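Local structure of TENA/THI-4 protein (Shewanella denitrificans OS217, 3DDE) at residues Tyr44-Tyr49 with Glu103-Ser108; Lys38-Ile43 with Asp216-Tyr221; Thr114-Ala119 with Leu207-Arg212. The protein is of unknown function but has an all-helical heme oxygenase-like fold and may act as an iron-containing oxidoreductase. All coordinates share one frame; numbering follows the deposited sequence.

Contact 1: Tyr44-Tyr49 with Glu103-Ser108; sequences YMTETY and EDVLSS
The side chain of Y49 reaches from helix 38-52 across V105 to L106. From CB, which points toward 103-108, the Y49 chain runs on with CG anti to the backbone N (chi1 159°), which swings the ring off its own helix. There V105 CG1 sits over one face, 4.0 Å from the centroid of the Y49 ring and 27° off the ring normal, a CH-pi contact that runs along CG, CD2 and CE2; within this pair the shortest distance is Y49 CD2 to V105 CG1, 3.6 Å. At the far end Y49 CZ and OH meet the leucine, with Y49 OH 3.5 Å from L106 CD2, and this methyl lies oblique to the ring. In the heme oxygenase-like bundle the contact seats the short helix 102-106 and the turn after it against helix 38-52, with L92 of helix 88-97 touching both V105 and L106. Cutting Y49 back to an alanine is likely to leave V105 CG1 and L106 CD2 without the ring they rest on and to open a gap between the helices. One turn earlier T46 meets the same valine, OG1 lying 3.9 Å from V105 CG2, while that hydroxyl bonds to the carbonyl of A42. T46 CG2 packs against S108 OG. This serine hydroxyl hydrogen-bonds to V105 O within its own turn and to H50 NE2, and a water donates to both S108 OG and E47 OE2.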
loop_
_atom_site.group_PDB
_atom_site.type_symbol
_atom_site.label_atom_id
_atom_site.label_comp_id
_atom_site.label_asym_id
_atom_site.label_seq_id
_atom_site.Cartn_x
_atom_site.Cartn_y
_atom_site.Cartn_z
ATOM N N TYR A 44 -1.308 30.652 -5.524
ATOM C CA TYR A 44 -2.151 29.712 -6.223
ATOM C C TYR A 44 -1.407 28.674 -7.095
ATOM O O TYR A 44 -1.791 27.507 -7.102
ATOM C CB TYR A 44 -3.181 30.444 -7.073
ATOM C CG TYR A 44 -3.871 29.518 -8.044
ATOM C CD1 TYR A 44 -4.958 28.725 -7.657
ATOM C CD2 TYR A 44 -3.405 29.413 -9.349
ATOM C CE1 TYR A 44 -5.559 27.864 -8.567
ATOM C CE2 TYR A 44 -3.984 28.570 -10.251
ATOM C CZ TYR A 44 -5.055 27.813 -9.875
ATOM O OH TYR A 44 -5.578 27.006 -10.848
HETATM N N MSE A 45 -0.386 29.086 -7.849
HETATM C CA MSE A 45 0.365 28.151 -8.714
HETATM C C MSE A 45 1.184 27.172 -7.869
HETATM O O MSE A 45 1.437 26.027 -8.286
HETATM C CB MSE A 45 1.270 28.896 -9.715
HETATM C CG MSE A 45 0.562 29.668 -10.848
HETATM SE SE MSE A 45 -0.703 28.540 -12.009
HETATM C CE MSE A 45 0.569 27.087 -12.487
ATOM N N THR A 46 1.585 27.613 -6.678
ATOM C CA THR A 46 2.311 26.752 -5.746
ATOM C C THR A 46 1.432 25.592 -5.305
ATOM O O THR A 46 1.899 24.458 -5.270
ATOM C CB THR A 46 2.814 27.544 -4.531
ATOM O OG1 THR A 46 3.703 28.566 -4.989
ATOM C CG2 THR A 46 3.541 26.654 -3.547
ATOM N N GLU A 47 0.161 25.851 -4.975
ATOM C CA GLU A 47 -0.735 24.764 -4.563
ATOM C C GLU A 47 -1.078 23.847 -5.730
ATOM O O GLU A 47 -1.278 22.637 -5.548
ATOM C CB GLU A 47 -2.022 25.272 -3.907
ATOM C CG GLU A 47 -1.778 26.033 -2.623
ATOM C CD GLU A 47 -0.825 25.306 -1.707
ATOM O OE1 GLU A 47 -1.188 24.206 -1.235
ATOM O OE2 GLU A 47 0.292 25.837 -1.473
ATOM N N THR A 48 -1.168 24.419 -6.922
ATOM C CA THR A 48 -1.423 23.626 -8.115
ATOM C C THR A 48 -0.266 22.665 -8.316
ATOM O O THR A 48 -0.474 21.494 -8.644
ATOM C CB THR A 48 -1.629 24.508 -9.348
ATOM O OG1 THR A 48 -2.780 25.334 -9.118
ATOM C CG2 THR A 48 -1.867 23.668 -10.596
ATOM N N TYR A 49 0.943 23.173 -8.083
ATOM C CA TYR A 49 2.164 22.384 -8.184
ATOM C C TYR A 49 2.121 21.208 -7.229
ATOM O O TYR A 49 2.457 20.088 -7.624
ATOM C CB TYR A 49 3.408 23.243 -7.904
ATOM C CG TYR A 49 4.610 22.420 -7.495
ATOM C CD1 TYR A 49 5.473 21.868 -8.442
ATOM C CD2 TYR A 49 4.873 22.189 -6.148
ATOM C CE1 TYR A 49 6.562 21.099 -8.041
ATOM C CE2 TYR A 49 5.950 21.427 -5.737
ATOM C CZ TYR A 49 6.785 20.882 -6.675
ATOM O OH TYR A 49 7.843 20.121 -6.213
ATOM N N GLU A 103 13.084 27.214 -5.629
ATOM C CA GLU A 103 13.410 26.581 -4.349
ATOM C C GLU A 103 12.458 26.866 -3.207
ATOM O O GLU A 103 12.261 25.996 -2.360
ATOM C CB GLU A 103 14.860 26.862 -3.932
ATOM C CG GLU A 103 15.871 26.128 -4.810
ATOM C CD GLU A 103 15.713 24.613 -4.778
ATOM O OE1 GLU A 103 15.147 24.077 -3.769
ATOM O OE2 GLU A 103 16.149 23.948 -5.768
ATOM N N ASP A 104 11.869 28.061 -3.173
ATOM C CA ASP A 104 10.882 28.386 -2.137
ATOM C C ASP A 104 9.645 27.496 -2.290
ATOM O O ASP A 104 8.958 27.222 -1.305
ATOM C CB ASP A 104 10.418 29.863 -2.189
ATOM C CG ASP A 104 11.535 30.874 -1.863
ATOM O OD1 ASP A 104 12.620 30.472 -1.383
ATOM O OD2 ASP A 104 11.314 32.089 -2.088
ATOM N N VAL A 105 9.361 27.081 -3.528
ATOM C CA VAL A 105 8.221 26.220 -3.834
ATOM C C VAL A 105 8.521 24.776 -3.461
ATOM O O VAL A 105 7.709 24.116 -2.821
ATOM C CB VAL A 105 7.833 26.277 -5.335
ATOM C CG1 VAL A 105 6.673 25.305 -5.637
ATOM C CG2 VAL A 105 7.447 27.703 -5.737
ATOM N N LEU A 106 9.700 24.300 -3.844
ATOM C CA LEU A 106 10.109 22.916 -3.583
ATOM C C LEU A 106 10.207 22.610 -2.087
ATOM O O LEU A 106 9.905 21.501 -1.661
ATOM C CB LEU A 106 11.451 22.627 -4.244
ATOM C CG LEU A 106 11.587 23.005 -5.725
ATOM C CD1 LEU A 106 13.070 22.876 -6.226
ATOM C CD2 LEU A 106 10.605 22.214 -6.576
ATOM N N SER A 107 10.606 23.598 -1.286
ATOM C CA SER A 107 10.743 23.409 0.165
ATOM C C SER A 107 9.464 23.726 0.960
ATOM O O SER A 107 9.456 23.618 2.191
ATOM C CB SER A 107 11.877 24.293 0.692
ATOM O OG SER A 107 11.546 25.659 0.534
ATOM N N SER A 108 8.395 24.125 0.271
ATOM C CA SER A 108 7.148 24.471 0.946
ATOM C C SER A 108 6.272 23.240 1.178
ATOM O O SER A 108 6.329 22.260 0.433
ATOM C CB SER A 108 6.325 25.473 0.124
ATOM O OG SER A 108 5.661 24.819 -0.958
HETATM O O HOH W 1 2.525 25.511 -0.363
#

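Contact 2: Lys38-Ile43 with Asp216-Tyr221; sequences KALYAI and DVWKEY
Helix 38-52 and the long C-terminal helix 193-223 pack here as an antiparallel pair of the helical bundle, the first turns of one against the last turns of the other, with L40 and I43 meeting V217 and Y221. The segment axes approach to 10.0 Å at 140° between their directions, and no hydrogen bond links the two segments. L40 lies across the tyrosine. L40 CD1 stands over one face of it, 4.1 Å from the centroid of the Y221 ring and 21° off its normal, displaced toward the rim so that the nearest ring atom to L40 CD1 is Y221 CG at 3.8 Å. The same methyl also lies at the edge of the W218 indole, near its plane, 4.4 Å from W218 CE3. With Y221 CG anti to the backbone N (chi1 176°), the ring extends toward helix 38-52, and its edge is lined by I43 CD1 and by A39 CB. Y221 OH makes a weak hydrogen bond to T37 OG1, just ahead of that helix.

In the heme oxygenase-like fold this apolar seam joins the start of helix 38-52 to the last turns of helix 193-223, and F27 of helix 26-32 touches both L40 and V217. At V217 the seam belongs to I43, whose two branches divide the work. I43 CD1 lies against the backbone of the tyrosine, 3.9 Å from Y221 CA, and beside the ring edge, whereas I43 CG2 presses on the valine at 3.3 Å from V217 CG1, a squeezed methyl-methyl contact, shorter than such carbons normally allow. The isoleucine and valine side chains run alongside each other, pointing opposite ways.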
loop_
_atom_site.group_PDB
_atom_site.type_symbol
_atom_site.label_atom_id
_atom_site.label_comp_id
_atom_site.label_asym_id
_atom_site.label_seq_id
_atom_site.Cartn_x
_atom_site.Cartn_y
_atom_site.Cartn_z
ATOM N N LYS A 38 1.228 39.462 -8.639
ATOM C CA LYS A 38 2.202 38.386 -8.830
ATOM C C LYS A 38 2.126 37.399 -7.656
ATOM O O LYS A 38 2.065 36.181 -7.858
ATOM C CB LYS A 38 3.617 38.968 -8.966
ATOM N N ALA A 39 2.091 37.941 -6.439
ATOM C CA ALA A 39 2.016 37.148 -5.211
ATOM C C ALA A 39 0.799 36.225 -5.189
ATOM O O ALA A 39 0.902 35.055 -4.809
ATOM C CB ALA A 39 2.005 38.057 -3.992
ATOM N N LEU A 40 -0.358 36.754 -5.581
ATOM C CA LEU A 40 -1.585 35.955 -5.623
ATOM C C LEU A 40 -1.447 34.792 -6.612
ATOM O O LEU A 40 -1.804 33.658 -6.301
ATOM C CB LEU A 40 -2.793 36.812 -6.003
ATOM C CG LEU A 40 -4.148 36.100 -6.075
ATOM C CD1 LEU A 40 -4.496 35.516 -4.715
ATOM C CD2 LEU A 40 -5.251 37.033 -6.560
ATOM N N TYR A 41 -0.916 35.083 -7.797
ATOM C CA TYR A 41 -0.745 34.072 -8.829
ATOM C C TYR A 41 0.241 32.989 -8.365
ATOM O O TYR A 41 -0.001 31.802 -8.565
ATOM C CB TYR A 41 -0.330 34.745 -10.138
ATOM C CG TYR A 41 -0.141 33.802 -11.299
ATOM C CD1 TYR A 41 -1.198 33.014 -11.761
ATOM C CD2 TYR A 41 1.080 33.722 -11.963
ATOM C CE1 TYR A 41 -1.030 32.140 -12.831
ATOM C CE2 TYR A 41 1.256 32.859 -13.033
ATOM C CZ TYR A 41 0.198 32.076 -13.469
ATOM O OH TYR A 41 0.366 31.214 -14.530
ATOM N N ALA A 42 1.321 33.404 -7.704
ATOM C CA ALA A 42 2.320 32.471 -7.173
ATOM C C ALA A 42 1.737 31.554 -6.090
ATOM O O ALA A 42 1.926 30.341 -6.140
ATOM C CB ALA A 42 3.498 33.240 -6.613
ATOM N N ILE A 43 1.057 32.140 -5.107
ATOM C CA ILE A 43 0.432 31.374 -4.014
ATOM C C ILE A 43 -0.447 30.267 -4.590
ATOM O O ILE A 43 -0.308 29.094 -4.224
ATOM C CB ILE A 43 -0.421 32.277 -3.101
ATOM C CG1 ILE A 43 0.487 33.186 -2.258
ATOM C CG2 ILE A 43 -1.327 31.429 -2.193
ATOM C CD1 ILE A 43 -0.242 34.302 -1.513
ATOM N N ASP A 216 -8.255 28.548 0.854
ATOM C CA ASP A 216 -6.972 28.585 1.578
ATOM C C ASP A 216 -6.014 29.574 0.942
ATOM O O ASP A 216 -5.326 30.322 1.644
ATOM C CB ASP A 216 -6.294 27.207 1.634
ATOM C CG ASP A 216 -6.788 26.363 2.768
ATOM O OD1 ASP A 216 -7.770 26.758 3.410
ATOM O OD2 ASP A 216 -6.189 25.304 3.016
ATOM N N VAL A 217 -5.966 29.573 -0.384
ATOM C CA VAL A 217 -5.099 30.524 -1.111
ATOM C C VAL A 217 -5.468 31.969 -0.757
ATOM O O VAL A 217 -4.586 32.793 -0.491
ATOM C CB VAL A 217 -5.156 30.318 -2.655
ATOM C CG1 VAL A 217 -4.400 31.435 -3.399
ATOM C CG2 VAL A 217 -4.605 28.969 -3.020
ATOM N N TRP A 218 -6.769 32.267 -0.737
ATOM C CA TRP A 218 -7.247 33.623 -0.422
ATOM C C TRP A 218 -6.918 34.028 1.026
ATOM O O TRP A 218 -6.366 35.110 1.258
ATOM C CB TRP A 218 -8.754 33.733 -0.715
ATOM C CG TRP A 218 -9.327 35.115 -0.579
ATOM C CD1 TRP A 218 -10.302 35.517 0.284
ATOM C CD2 TRP A 218 -8.941 36.279 -1.319
ATOM N NE1 TRP A 218 -10.561 36.862 0.115
ATOM C CE2 TRP A 218 -9.733 37.352 -0.861
ATOM C CE3 TRP A 218 -8.008 36.517 -2.331
ATOM C CZ2 TRP A 218 -9.620 38.637 -1.376
ATOM C CZ3 TRP A 218 -7.895 37.802 -2.842
ATOM C CH2 TRP A 218 -8.696 38.844 -2.363
ATOM N N LYS A 219 -7.231 33.162 1.990
ATOM C CA LYS A 219 -6.932 33.425 3.406
ATOM C C LYS A 219 -5.433 33.749 3.620
ATOM O O LYS A 219 -5.098 34.744 4.259
ATOM C CB LYS A 219 -7.392 32.226 4.260
ATOM C CG LYS A 219 -7.036 32.273 5.741
ATOM N N GLU A 220 -4.543 32.926 3.062
ATOM C CA GLU A 220 -3.097 33.143 3.198
ATOM C C GLU A 220 -2.636 34.405 2.475
ATOM O O GLU A 220 -1.650 35.028 2.888
ATOM C CB GLU A 220 -2.297 31.927 2.688
ATOM C CG GLU A 220 -2.477 30.647 3.499
ATOM C CD GLU A 220 -1.972 30.754 4.929
ATOM O OE1 GLU A 220 -1.070 31.561 5.198
ATOM O OE2 GLU A 220 -2.472 30.010 5.797
ATOM N N TYR A 221 -3.327 34.759 1.391
ATOM C CA TYR A 221 -3.030 35.984 0.638
ATOM C C TYR A 221 -3.363 37.239 1.446
ATOM O O TYR A 221 -2.639 38.226 1.359
ATOM C CB TYR A 221 -3.762 36.020 -0.716
ATOM C CG TYR A 221 -3.558 37.325 -1.492
ATOM C CD1 TYR A 221 -2.301 37.681 -1.998
ATOM C CD2 TYR A 221 -4.628 38.186 -1.734
ATOM C CE1 TYR A 221 -2.113 38.889 -2.712
ATOM C CE2 TYR A 221 -4.456 39.380 -2.438
ATOM C CZ TYR A 221 -3.200 39.723 -2.926
ATOM O OH TYR A 221 -3.065 40.900 -3.612
#

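Contact 3: Thr114-Ala119 with Leu207-Arg212; sequences TETLIA and LVLTAR
The hydroxyl of T116 is held by groups beyond the two segments, bonding to the carbonyl of P112 one turn back and to N205 ND2 of the second subunit, while R212 approaches it from helix 193-223. T116 OG1 lies at the edge of the R212 guanidinium, near its plane, but at 3.6 Å from R212 NH2 the pair is no hydrogen bond. R212 NH2 instead nestles against the whole end of the threonine, 3.7 Å from T116 CB and at a similar distance from T116 CG2. The arginine end lies across the threonine, and its chain kinks twice past CG, which turns NE and the guanidinium back toward helix 112-126.

Helices 112-126 and 193-223 run antiparallel in the heme oxygenase-like bundle, their segment axes 8.7 Å apart at closest approach and 159° between directions. L117 and L209 face each other where the backbones come nearest. L117 CG stands anti to the backbone N (chi1 175°), which carries its two methyls across to helix 193-223: L117 CD1 meets L209 CB at 4.0 Å, and L117 CD2 lies 3.6 Å from T210 OG1, a hydroxyl already bonded to the carbonyl of S206. L209 in turn sends CD1 to the backbone of the other helix, 4.0 Å from T116 O. Around this buried seam the second subunit closes in: its T116 packs against both T116 and L209, and its W123 packs on I118 and A119 and donates from NE1 to E115 OE2.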
loop_
_atom_site.group_PDB
_atom_site.type_symbol
_atom_site.label_atom_id
_atom_site.label_comp_id
_atom_site.label_asym_id
_atom_site.label_seq_id
_atom_site.Cartn_x
_atom_site.Cartn_y
_atom_site.Cartn_z
ATOM N N THR A 114 -5.104 21.571 0.157
ATOM C CA THR A 114 -4.395 20.886 -0.923
ATOM C C THR A 114 -3.987 19.483 -0.460
ATOM O O THR A 114 -4.126 18.513 -1.200
ATOM C CB THR A 114 -3.155 21.711 -1.354
ATOM O OG1 THR A 114 -3.557 23.068 -1.571
ATOM C CG2 THR A 114 -2.503 21.143 -2.617
ATOM N N GLU A 115 -3.456 19.400 0.753
ATOM C CA GLU A 115 -3.112 18.124 1.359
ATOM C C GLU A 115 -4.368 17.229 1.410
ATOM O O GLU A 115 -4.280 16.015 1.170
ATOM C CB GLU A 115 -2.592 18.343 2.787
ATOM C CG GLU A 115 -1.769 17.183 3.346
ATOM C CD GLU A 115 -0.446 17.060 2.623
ATOM O OE1 GLU A 115 0.332 18.038 2.577
ATOM O OE2 GLU A 115 -0.179 15.997 2.081
ATOM N N THR A 116 -5.521 17.845 1.719
ATOM C CA THR A 116 -6.808 17.144 1.782
ATOM C C THR A 116 -7.235 16.605 0.408
ATOM O O THR A 116 -7.774 15.506 0.326
ATOM C CB THR A 116 -7.934 18.044 2.395
ATOM O OG1 THR A 116 -7.521 18.526 3.672
ATOM C CG2 THR A 116 -9.287 17.285 2.540
ATOM N N LEU A 117 -7.035 17.378 -0.662
ATOM C CA LEU A 117 -7.350 16.912 -2.011
ATOM C C LEU A 117 -6.449 15.722 -2.384
ATOM O O LEU A 117 -6.931 14.729 -2.933
ATOM C CB LEU A 117 -7.190 18.044 -3.051
ATOM C CG LEU A 117 -7.382 17.649 -4.528
ATOM C CD1 LEU A 117 -8.754 17.082 -4.813
ATOM C CD2 LEU A 117 -7.089 18.823 -5.449
ATOM N N ILE A 118 -5.145 15.864 -2.125
ATOM C CA ILE A 118 -4.145 14.838 -2.414
ATOM C C ILE A 118 -4.563 13.518 -1.758
ATOM O O ILE A 118 -4.618 12.499 -2.429
ATOM C CB ILE A 118 -2.708 15.295 -1.950
ATOM C CG1 ILE A 118 -2.203 16.474 -2.801
ATOM C CG2 ILE A 118 -1.700 14.163 -2.067
ATOM C CD1 ILE A 118 -1.031 17.275 -2.178
ATOM N N ALA A 119 -4.886 13.549 -0.461
ATOM C CA ALA A 119 -5.320 12.362 0.271
ATOM C C ALA A 119 -6.542 11.709 -0.375
ATOM O O ALA A 119 -6.585 10.493 -0.536
ATOM C CB ALA A 119 -5.646 12.709 1.732
ATOM N N LEU A 207 -14.022 18.158 -7.062
ATOM C CA LEU A 207 -14.218 19.558 -7.444
ATOM C C LEU A 207 -14.529 20.413 -6.212
ATOM O O LEU A 207 -14.023 21.516 -6.089
ATOM C CB LEU A 207 -15.308 19.666 -8.523
ATOM C CG LEU A 207 -15.609 21.041 -9.140
ATOM C CD1 LEU A 207 -14.359 21.781 -9.537
ATOM C CD2 LEU A 207 -16.547 20.900 -10.329
ATOM N N VAL A 208 -15.351 19.896 -5.300
ATOM C CA VAL A 208 -15.604 20.571 -4.014
ATOM C C VAL A 208 -14.272 20.800 -3.267
ATOM O O VAL A 208 -13.989 21.891 -2.752
ATOM C CB VAL A 208 -16.574 19.734 -3.123
ATOM C CG1 VAL A 208 -16.578 20.243 -1.663
ATOM C CG2 VAL A 208 -17.995 19.739 -3.725
ATOM N N LEU A 209 -13.434 19.767 -3.238
ATOM C CA LEU A 209 -12.145 19.861 -2.547
ATOM C C LEU A 209 -11.151 20.797 -3.246
ATOM O O LEU A 209 -10.372 21.479 -2.581
ATOM C CB LEU A 209 -11.548 18.472 -2.351
ATOM C CG LEU A 209 -12.273 17.532 -1.394
ATOM C CD1 LEU A 209 -11.400 16.314 -1.190
ATOM C CD2 LEU A 209 -12.619 18.187 -0.030
ATOM N N THR A 210 -11.190 20.832 -4.578
ATOM C CA THR A 210 -10.350 21.738 -5.342
ATOM C C THR A 210 -10.792 23.190 -5.072
ATOM O O THR A 210 -9.964 24.066 -4.951
ATOM C CB THR A 210 -10.386 21.425 -6.859
ATOM O OG1 THR A 210 -10.044 20.049 -7.076
ATOM C CG2 THR A 210 -9.398 22.305 -7.631
ATOM N N ALA A 211 -12.093 23.422 -4.929
ATOM C CA ALA A 211 -12.606 24.764 -4.622
ATOM C C ALA A 211 -12.124 25.251 -3.256
ATOM O O ALA A 211 -11.874 26.431 -3.096
ATOM C CB ALA A 211 -14.130 24.800 -4.700
ATOM N N ARG A 212 -11.986 24.349 -2.281
ATOM C CA ARG A 212 -11.491 24.716 -0.954
ATOM C C ARG A 212 -10.043 25.219 -1.013
ATOM O O ARG A 212 -9.614 25.930 -0.117
ATOM C CB ARG A 212 -11.569 23.553 0.035
ATOM C CG ARG A 212 -12.996 22.989 0.288
ATOM C CD ARG A 212 -13.121 22.519 1.743
ATOM N NE ARG A 212 -11.974 21.718 2.001
ATOM C CZ ARG A 212 -11.273 21.622 3.122
ATOM N NH1 ARG A 212 -11.579 22.281 4.214
ATOM N NH2 ARG A 212 -10.205 20.835 3.097
#

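In the fold
Two long helices tie the three contacts together. Helix 38-52 serves contacts 1 and 2, whose centres lie 11 Å apart, and V217 of contact 2 packs against Y44 and E47 of contact 1. Helix 193-223 serves contacts 2 and 3, about 16 Å apart between centres. Contact 1 closes before contact 3 opens along the chain, and contact 2 spans both, bringing the early helix 38-52 against the C-terminal one. Contacts 1 and 3, also 16 Å apart, meet through a probable hydrogen bond between E47 OE1 and T114 OG1. Helix 193-223 therefore packs on both helix 38-52 and helix 112-126, with contact 3 nearest the chain's centre and beside the second subunit.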